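Local coordinates for protein short chain dehydrogenase (Salmonella typhi, PDB 3G1T) that probably catalyses NAD(P)-dependent oxidation or reduction of a substrate not yet identified, as a member of the short-chain dehydrogenase family, at residues Q186-T200 against G232-Q246. Numbering follows the deposited sequence.
Sequences QNRSLRVNCINPGGT and GDDSRRKTGMTFDAQ. With MG (magnesium ion), chain B.
The backbones of C194 and N196 both bond to F243, C194 O taking F243 N and N196 N giving to F243 O, in the last ladder of the Rossmann-type sheet of a short-chain dehydrogenase, where strand 242-244 forms the outer edge, parallel to 190-196. Four backbone bonds, from C194 N to M241 O through to A245 N to N196 O, make the regular part; N196 N meets F243 O at 2.8 Å almost straight on. I195 packs on helix 224-231 and C194, on the opposite face, on helix 165-185.

Ahead of it, side chains take over much of the work in 238-241, beside a backbone bond from G240 N to V192 O. With CG beside its own backbone N (chi1 -70°), the N193 amide reaches across: OD1 accepts from M241 N at 2.9 Å, while ND2 gives a nearly straight bond (170°) to K238 O, approaching above that carbonyl plane. T239 OG1 takes the place of a backbone acceptor for V192 N, 2.8 Å away.

Deeper in, the R191 side chain, extended from CG to NE, runs along the type I turn S235-K238, its CD 3.4 Å from K238 O. R236 CA lies over one guanidinium face, NE gives a bent bond (137°) to S235 OG, itself bonded to W229 O, and A146 O holds NH2.

The outer flank is looser: the exposed M241 side chain extends off the contact, and Q186, also exposed, brings OE1 only to 3.6 Å from T239 CG2. Near the C-terminal end, N196 ND2 meets D244 OD2 from above the carboxylate plane at 3.1 Å, and R158 NH1 forms a salt bridge with that same oxygen.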
ATOM      1  N   GLN A 186      -7.906 -15.655 -11.947  1.00 18.44           N
ATOM      2  CA  GLN A 186      -8.531 -16.698 -11.137  1.00 20.93           C
ATOM      3  C   GLN A 186      -8.974 -17.926 -11.959  1.00 23.02           C
ATOM      4  O   GLN A 186      -8.795 -19.023 -11.503  1.00 24.32           O
ATOM      5  CB  GLN A 186      -9.705 -16.104 -10.385  1.00 22.72           C
ATOM      6  CG  GLN A 186      -9.752 -16.459  -8.924  1.00 58.55           C
ATOM      7  CD  GLN A 186     -10.499 -17.734  -8.655  1.00 28.26           C
ATOM      8  OE1 GLN A 186     -10.465 -18.270  -7.527  1.00 59.32           O
ATOM      9  NE2 GLN A 186     -11.223 -18.238  -9.672  1.00 58.58           N
ATOM     10  N   ASN A 187      -9.549 -17.754 -13.166  1.00 20.88           N
ATOM     11  CA  ASN A 187      -9.964 -18.931 -13.913  1.00 21.58           C
ATOM     12  C   ASN A 187      -8.932 -19.364 -14.986  1.00 20.71           C
ATOM     13  O   ASN A 187      -9.231 -20.215 -15.873  1.00 21.08           O
ATOM     14  CB  ASN A 187     -11.414 -18.702 -14.446  1.00 22.83           C
ATOM     15  CG  ASN A 187     -11.492 -17.671 -15.646  1.00 25.62           C
ATOM     16  OD1 ASN A 187     -10.490 -17.130 -16.078  1.00 20.90           O
ATOM     17  ND2 ASN A 187     -12.721 -17.467 -16.226  1.00 24.16           N
ATOM     18  N   ARG A 188      -7.693 -18.844 -14.867  1.00 16.84           N
ATOM     19  CA  ARG A 188      -6.626 -19.151 -15.790  1.00 17.21           C
ATOM     20  C   ARG A 188      -5.514 -19.941 -15.052  1.00 17.78           C
ATOM     21  O   ARG A 188      -5.715 -20.413 -13.922  1.00 21.75           O
ATOM     22  CB  ARG A 188      -6.043 -17.860 -16.435  1.00 17.48           C
ATOM     23  CG  ARG A 188      -6.952 -17.268 -17.591  1.00 17.51           C
ATOM     24  CD  ARG A 188      -6.297 -16.090 -18.296  1.00 18.43           C
ATOM     25  NE  ARG A 188      -6.511 -14.834 -17.560  1.00 18.42           N
ATOM     26  CZ  ARG A 188      -6.037 -13.668 -17.985  1.00 19.73           C
ATOM     27  NH1 ARG A 188      -5.350 -13.629 -19.123  1.00 22.75           N
ATOM     28  NH2 ARG A 188      -6.220 -12.537 -17.277  1.00 18.90           N
ATOM     29  N   SER A 189      -4.397 -20.116 -15.741  1.00 15.84           N
ATOM     30  CA  SER A 189      -3.402 -21.132 -15.345  1.00 17.16           C
ATOM     31  C   SER A 189      -2.439 -20.597 -14.270  1.00 15.71           C
ATOM     32  O   SER A 189      -1.677 -21.381 -13.683  1.00 16.01           O
ATOM     33  CB  SER A 189      -2.569 -21.545 -16.555  1.00 18.18           C
ATOM     34  OG  SER A 189      -1.855 -20.438 -17.096  1.00 19.63           O
ATOM     35  N   LEU A 190      -2.587 -19.313 -13.955  1.00 13.69           N
ATOM     36  CA  LEU A 190      -1.694 -18.611 -12.969  1.00 13.08           C
ATOM     37  C   LEU A 190      -2.376 -18.401 -11.654  1.00 13.62           C
ATOM     38  O   LEU A 190      -3.393 -17.703 -11.581  1.00 15.68           O
ATOM     39  CB  LEU A 190      -1.307 -17.223 -13.514  1.00 15.91           C
ATOM     40  CG  LEU A 190      -0.321 -16.351 -12.695  1.00 16.32           C
ATOM     41  CD1 LEU A 190       1.082 -17.019 -12.166  1.00 15.31           C
ATOM     42  CD2 LEU A 190      -0.099 -15.008 -13.530  1.00 16.18           C
ATOM     43  N   ARG A 191      -1.774 -18.945 -10.562  1.00 13.88           N
ATOM     44  CA  ARG A 191      -2.234 -18.654  -9.238  1.00 14.47           C
ATOM     45  C   ARG A 191      -1.294 -17.678  -8.520  1.00 16.14           C
ATOM     46  O   ARG A 191      -0.071 -17.566  -8.881  1.00 14.36           O
ATOM     47  CB  ARG A 191      -2.386 -19.913  -8.429  1.00 15.48           C
ATOM     48  CG  ARG A 191      -1.073 -20.659  -8.204  1.00 18.04           C
ATOM     49  CD  ARG A 191      -1.367 -22.033  -7.614  1.00 15.13           C
ATOM     50  NE  ARG A 191      -0.146 -22.860  -7.315  1.00 14.79           N
ATOM     51  CZ  ARG A 191       0.574 -23.513  -8.222  1.00 16.37           C
ATOM     52  NH1 ARG A 191       1.657 -24.247  -7.838  1.00 15.65           N
ATOM     53  NH2 ARG A 191       0.251 -23.460  -9.504  1.00 16.37           N
ATOM     54  N   VAL A 192      -1.881 -16.916  -7.605  1.00 15.14           N
ATOM     55  CA  VAL A 192      -1.074 -15.737  -7.027  1.00 15.77           C
ATOM     56  C   VAL A 192      -1.361 -15.693  -5.565  1.00 15.97           C
ATOM     57  O   VAL A 192      -2.524 -15.589  -5.192  1.00 16.03           O
ATOM     58  CB  VAL A 192      -1.545 -14.373  -7.647  1.00 16.56           C
ATOM     59  CG1 VAL A 192      -0.627 -13.217  -7.222  1.00 17.37           C
ATOM     60  CG2 VAL A 192      -1.678 -14.501  -9.188  1.00 16.39           C
ATOM     61  N   ASN A 193      -0.334 -15.629  -4.704  1.00 15.05           N
ATOM     62  CA  ASN A 193      -0.629 -15.734  -3.259  1.00 12.66           C
ATOM     63  C   ASN A 193       0.468 -15.043  -2.491  1.00 13.75           C
ATOM     64  O   ASN A 193       1.447 -14.673  -3.110  1.00 14.33           O
ATOM     65  CB  ASN A 193      -0.582 -17.191  -2.831  1.00 13.82           C
ATOM     66  CG  ASN A 193      -1.743 -17.980  -3.390  1.00 14.91           C
ATOM     67  OD1 ASN A 193      -2.874 -17.846  -2.900  1.00 15.97           O
ATOM     68  ND2 ASN A 193      -1.474 -18.822  -4.415  1.00 13.08           N
ATOM     69  N   CYS A 194       0.223 -14.775  -1.219  1.00 14.14           N
ATOM     70  CA  CYS A 194       1.342 -14.276  -0.355  1.00 14.74           C
ATOM     71  C   CYS A 194       1.828 -15.267   0.686  1.00 16.38           C
ATOM     72  O   CYS A 194       1.036 -16.123   1.158  1.00 16.08           O
ATOM     73  CB  CYS A 194       0.848 -13.061   0.425  1.00 14.74           C
ATOM     74  SG  CYS A 194       0.795 -11.516  -0.580  1.00 17.21           S
ATOM     75  N   ILE A 195       3.101 -15.123   1.070  1.00 16.14           N
ATOM     76  CA  ILE A 195       3.667 -15.840   2.257  1.00 17.57           C
ATOM     77  C   ILE A 195       4.181 -14.839   3.318  1.00 15.72           C
ATOM     78  O   ILE A 195       4.925 -13.885   2.972  1.00 16.70           O
ATOM     79  CB  ILE A 195       4.844 -16.777   1.847  1.00 20.39           C
ATOM     80  CG1 ILE A 195       4.339 -17.960   1.041  1.00 21.45           C
ATOM     81  CG2 ILE A 195       5.620 -17.341   3.148  1.00 20.45           C
ATOM     82  CD1 ILE A 195       5.351 -19.110   0.887  1.00 24.41           C
ATOM     83  N   ASN A 196       3.746 -15.055   4.562  1.00 15.92           N
ATOM     84  CA  ASN A 196       4.296 -14.343   5.753  1.00 16.75           C
ATOM     85  C   ASN A 196       5.293 -15.281   6.436  1.00 17.06           C
ATOM     86  O   ASN A 196       4.859 -16.233   7.094  1.00 18.27           O
ATOM     87  CB  ASN A 196       3.168 -13.975   6.709  1.00 17.89           C
ATOM     88  CG  ASN A 196       3.703 -13.492   8.078  1.00 17.04           C
ATOM     89  OD1 ASN A 196       4.823 -12.996   8.158  1.00 19.76           O
ATOM     90  ND2 ASN A 196       2.928 -13.715   9.159  1.00 19.19           N
ATOM     91  N   PRO A 197       6.616 -15.010   6.322  1.00 17.39           N
ATOM     92  CA  PRO A 197       7.513 -16.010   6.903  1.00 17.63           C
ATOM     93  C   PRO A 197       7.378 -16.094   8.424  1.00 18.83           C
ATOM     94  O   PRO A 197       7.775 -17.107   8.983  1.00 19.09           O
ATOM     95  CB  PRO A 197       8.927 -15.552   6.513  1.00 17.78           C
ATOM     96  CG  PRO A 197       8.823 -14.184   6.090  1.00 22.50           C
ATOM     97  CD  PRO A 197       7.352 -13.894   5.727  1.00 17.68           C
ATOM     98  N   GLY A 198       6.819 -15.066   9.076  1.00 19.50           N
ATOM     99  CA  GLY A 198       6.804 -15.032  10.573  1.00 19.65           C
ATOM    100  C   GLY A 198       8.221 -14.700  11.014  1.00 20.68           C
ATOM    101  O   GLY A 198       9.150 -14.511  10.181  1.00 21.24           O
ATOM    102  N   GLY A 199       8.384 -14.605  12.320  1.00 17.82           N
ATOM    103  CA  GLY A 199       9.727 -14.318  12.877  1.00 20.38           C
ATOM    104  C   GLY A 199      10.765 -15.404  12.531  1.00 20.02           C
ATOM    105  O   GLY A 199      10.687 -16.523  13.049  1.00 20.16           O
ATOM    106  N   THR A 200      11.757 -15.049  11.711  1.00 19.16           N
ATOM    107  CA  THR A 200      12.711 -16.061  11.220  1.00 21.70           C
ATOM    108  C   THR A 200      14.083 -15.497  11.422  1.00 21.06           C
ATOM    109  O   THR A 200      14.252 -14.256  11.424  1.00 22.65           O
ATOM    110  CB  THR A 200      12.440 -16.340   9.690  1.00 24.44           C
ATOM    111  OG1 THR A 200      11.070 -16.724   9.527  1.00 22.68           O
ATOM    112  CG2 THR A 200      13.345 -17.416   9.096  1.00 20.99           C
ATOM    113  N   GLY A 232       4.647 -26.133  -6.059  1.00 13.85           N
ATOM    114  CA  GLY A 232       4.261 -27.522  -6.504  1.00 13.63           C
ATOM    115  C   GLY A 232       2.787 -27.634  -6.820  1.00 14.26           C
ATOM    116  O   GLY A 232       1.910 -26.817  -6.404  1.00 13.97           O
ATOM    117  N   ASP A 233       2.469 -28.737  -7.489  1.00 15.77           N
ATOM    118  CA  ASP A 233       1.102 -28.845  -7.970  1.00 17.75           C
ATOM    119  C   ASP A 233       0.087 -29.062  -6.832  1.00 16.93           C
ATOM    120  O   ASP A 233      -1.125 -28.948  -7.111  1.00 17.19           O
ATOM    121  CB  ASP A 233       0.997 -30.065  -8.913  1.00 17.39           C
ATOM    122  CG  ASP A 233       1.577 -29.787 -10.276  1.00 16.56           C
ATOM    123  OD1 ASP A 233       1.835 -28.627 -10.625  1.00 17.12           O
ATOM    124  OD2 ASP A 233       1.784 -30.792 -11.017  1.00 16.50           O
ATOM    125  N   ASP A 234       0.516 -29.374  -5.583  1.00 16.57           N
ATOM    126  CA  ASP A 234      -0.443 -29.627  -4.455  1.00 19.63           C
ATOM    127  C   ASP A 234      -1.232 -28.384  -4.047  1.00 18.45           C
ATOM    128  O   ASP A 234      -2.285 -28.478  -3.407  1.00 16.74           O
ATOM    129  CB  ASP A 234       0.269 -30.229  -3.259  1.00 23.88           C
ATOM    130  CG  ASP A 234       0.794 -31.668  -3.555  1.00 40.95           C
ATOM    131  OD1 ASP A 234       0.096 -32.432  -4.270  1.00 26.80           O
ATOM    132  OD2 ASP A 234       1.931 -32.039  -3.173  1.00 28.61           O
ATOM    133  N   SER A 235      -0.724 -27.227  -4.463  1.00 17.40           N
ATOM    134  CA  SER A 235      -1.379 -25.943  -4.116  1.00 17.39           C
ATOM    135  C   SER A 235      -2.171 -25.370  -5.321  1.00 15.94           C
ATOM    136  O   SER A 235      -2.601 -24.217  -5.275  1.00 14.78           O
ATOM    137  CB  SER A 235      -0.334 -24.885  -3.710  1.00 19.15           C
ATOM    138  OG  SER A 235       0.573 -24.621  -4.774  1.00 17.47           O
ATOM    139  N   ARG A 236      -2.287 -26.154  -6.381  1.00 15.20           N
ATOM    140  CA  ARG A 236      -2.729 -25.546  -7.667  1.00 16.98           C
ATOM    141  C   ARG A 236      -4.155 -24.971  -7.590  1.00 18.24           C
ATOM    142  O   ARG A 236      -4.516 -24.097  -8.395  1.00 18.74           O
ATOM    143  CB  ARG A 236      -2.671 -26.563  -8.833  1.00 18.46           C
ATOM    144  CG  ARG A 236      -3.682 -27.648  -8.749  1.00 20.50           C
ATOM    145  CD  ARG A 236      -3.498 -28.600  -9.981  1.00 20.81           C
ATOM    146  NE  ARG A 236      -3.488 -27.774 -11.195  1.00 22.09           N
ATOM    147  CZ  ARG A 236      -2.699 -28.012 -12.248  1.00 23.58           C
ATOM    148  NH1 ARG A 236      -1.934 -29.109 -12.312  1.00 24.72           N
ATOM    149  NH2 ARG A 236      -2.725 -27.188 -13.259  1.00 21.37           N
ATOM    150  N   ARG A 237      -4.982 -25.421  -6.664  1.00 17.32           N
ATOM    151  CA  ARG A 237      -6.337 -24.830  -6.564  1.00 20.03           C
ATOM    152  C   ARG A 237      -6.461 -23.561  -5.691  1.00 19.73           C
ATOM    153  O   ARG A 237      -7.618 -23.093  -5.447  1.00 18.90           O
ATOM    154  CB  ARG A 237      -7.295 -25.891  -6.010  1.00 23.79           C
ATOM    155  CG  ARG A 237      -7.522 -27.008  -7.076  1.00 30.08           C
ATOM    156  CD  ARG A 237      -8.178 -28.344  -6.589  1.00 32.67           C
ATOM    157  NE  ARG A 237      -7.505 -29.035  -5.467  1.00 33.96           N
ATOM    158  CZ  ARG A 237      -6.335 -29.731  -5.457  1.00 38.83           C
ATOM    159  NH1 ARG A 237      -5.499 -29.862  -6.523  1.00 33.27           N
ATOM    160  NH2 ARG A 237      -5.966 -30.294  -4.287  1.00 35.33           N
ATOM    161  N   LYS A 238      -5.315 -23.078  -5.182  1.00 15.56           N
ATOM    162  CA  LYS A 238      -5.315 -21.998  -4.167  1.00 15.95           C
ATOM    163  C   LYS A 238      -4.746 -20.745  -4.806  1.00 16.56           C
ATOM    164  O   LYS A 238      -3.650 -20.757  -5.370  1.00 15.88           O
ATOM    165  CB  LYS A 238      -4.457 -22.369  -2.892  1.00 21.08           C
ATOM    166  CG  LYS A 238      -4.826 -23.696  -2.301  1.00 27.95           C
ATOM    167  CD  LYS A 238      -5.827 -23.517  -1.216  1.00 27.93           C
ATOM    168  CE  LYS A 238      -6.360 -24.884  -0.687  1.00 30.44           C
ATOM    169  NZ  LYS A 238      -5.453 -25.696   0.245  1.00 32.16           N
ATOM    170  N   THR A 239      -5.553 -19.662  -4.745  1.00 18.01           N
ATOM    171  CA  THR A 239      -5.114 -18.375  -5.270  1.00 17.00           C
ATOM    172  C   THR A 239      -5.825 -17.312  -4.468  1.00 16.20           C
ATOM    173  O   THR A 239      -6.863 -17.561  -3.885  1.00 17.55           O
ATOM    174  CB  THR A 239      -5.376 -18.227  -6.772  1.00 13.88           C
ATOM    175  OG1 THR A 239      -4.687 -17.100  -7.327  1.00 15.14           O
ATOM    176  CG2 THR A 239      -6.907 -18.104  -7.067  1.00 17.16           C
ATOM    177  N   GLY A 240      -5.225 -16.142  -4.444  1.00 14.28           N
ATOM    178  CA  GLY A 240      -5.760 -15.023  -3.679  1.00 13.20           C
ATOM    179  C   GLY A 240      -5.572 -15.079  -2.172  1.00 13.95           C
ATOM    180  O   GLY A 240      -6.188 -14.262  -1.484  1.00 15.15           O
ATOM    181  N   MET A 241      -4.757 -15.994  -1.676  1.00 16.43           N
ATOM    182  CA  MET A 241      -4.687 -16.248  -0.225  0.50 16.88           C
ATOM    183  C   MET A 241      -3.359 -15.745   0.344  1.00 16.42           C
ATOM    184  O   MET A 241      -2.403 -15.607  -0.388  1.00 16.92           O
ATOM    185  CB  MET A 241      -4.828 -17.747   0.085  0.50 16.12           C
ATOM    186  CG  MET A 241      -6.207 -18.316  -0.315  0.50 20.15           C
ATOM    187  SD  MET A 241      -6.458 -20.099  -0.189  0.50 15.58           S
ATOM    188  CE  MET A 241      -6.232 -20.434   1.553  0.50 20.24           C
ATOM    189  N   THR A 242      -3.328 -15.547   1.655  1.00 16.72           N
ATOM    190  CA  THR A 242      -2.080 -15.163   2.306  1.00 14.05           C
ATOM    191  C   THR A 242      -1.839 -16.180   3.427  1.00 14.63           C
ATOM    192  O   THR A 242      -2.728 -16.452   4.231  1.00 18.43           O
ATOM    193  CB  THR A 242      -2.149 -13.632   2.745  1.00 10.97           C
ATOM    194  OG1 THR A 242      -0.849 -13.323   3.378  1.00 21.48           O
ATOM    195  CG2 THR A 242      -3.313 -13.355   3.672  1.00 17.41           C
ATOM    196  N   PHE A 243      -0.671 -16.838   3.380  1.00 16.20           N
ATOM    197  CA  PHE A 243      -0.343 -17.967   4.243  1.00 18.59           C
ATOM    198  C   PHE A 243       0.714 -17.629   5.260  1.00 20.54           C
ATOM    199  O   PHE A 243       1.713 -16.967   4.942  1.00 22.53           O
ATOM    200  CB  PHE A 243       0.181 -19.155   3.445  1.00 19.61           C
ATOM    201  CG  PHE A 243      -0.839 -19.693   2.405  1.00 18.04           C
ATOM    202  CD1 PHE A 243      -1.802 -20.637   2.800  1.00 21.62           C
ATOM    203  CD2 PHE A 243      -0.805 -19.228   1.083  1.00 21.86           C
ATOM    204  CE1 PHE A 243      -2.731 -21.176   1.822  1.00 20.13           C
ATOM    205  CE2 PHE A 243      -1.777 -19.690   0.119  1.00 17.73           C
ATOM    206  CZ  PHE A 243      -2.678 -20.665   0.478  1.00 22.50           C
ATOM    207  N   ASP A 244       0.510 -18.116   6.483  1.00 20.14           N
ATOM    208  CA  ASP A 244       1.556 -18.008   7.523  1.00 20.69           C
ATOM    209  C   ASP A 244       2.439 -19.254   7.584  1.00 19.69           C
ATOM    210  O   ASP A 244       1.938 -20.372   7.725  1.00 20.28           O
ATOM    211  CB  ASP A 244       0.957 -17.832   8.900  1.00 21.43           C
ATOM    212  CG  ASP A 244       0.378 -16.435   9.131  1.00 28.85           C
ATOM    213  OD1 ASP A 244      -0.232 -16.236  10.211  1.00 26.45           O
ATOM    214  OD2 ASP A 244       0.530 -15.542   8.296  1.00 22.53           O
ATOM    215  N   ALA A 245       3.715 -19.050   7.354  1.00 19.33           N
ATOM    216  CA  ALA A 245       4.727 -20.127   7.559  1.00 22.38           C
ATOM    217  C   ALA A 245       4.738 -20.685   9.000  1.00 25.83           C
ATOM    218  O   ALA A 245       5.045 -21.880   9.208  1.00 27.90           O
ATOM    219  CB  ALA A 245       6.099 -19.629   7.139  1.00 22.32           C
ATOM    220  N   GLN A 246       4.424 -19.841   9.971  1.00 27.07           N
ATOM    221  CA  GLN A 246       4.416 -20.241  11.348  1.00 32.39           C
ATOM    222  C   GLN A 246       3.130 -19.728  12.024  1.00 37.53           C
ATOM    223  O   GLN A 246       3.119 -18.630  12.597  1.00 38.81           O
ATOM    224  CB  GLN A 246       5.660 -19.660  12.058  1.00 31.11           C
ATOM    225  CG  GLN A 246       7.033 -19.865  11.337  1.00 21.47           C
ATOM    226  CD  GLN A 246       8.127 -19.114  12.053  1.00 31.59           C
ATOM    227  OE1 GLN A 246       8.670 -18.163  11.522  1.00 20.75           O
ATOM    228  NE2 GLN A 246       8.380 -19.476  13.303  1.00 20.98           N
TER
HETATM  229 MG    MG B 259       2.951 -31.106 -12.678  0.50 18.73          MG
HETATM  230  O   HOH W   1      -5.234 -16.415  -9.780  1.00 17.52           O
HETATM  231  O   HOH W   2       2.680 -26.085  -9.885  1.00 18.83           O
HETATM  232  O   HOH W   3       4.200 -16.846   9.807  1.00 21.64           O
HETATM  233  O   HOH W   4       2.285 -29.150 -13.250  1.00 20.81           O
HETATM  234  O   HOH W   5       4.628 -30.500 -11.808  1.00 12.03           O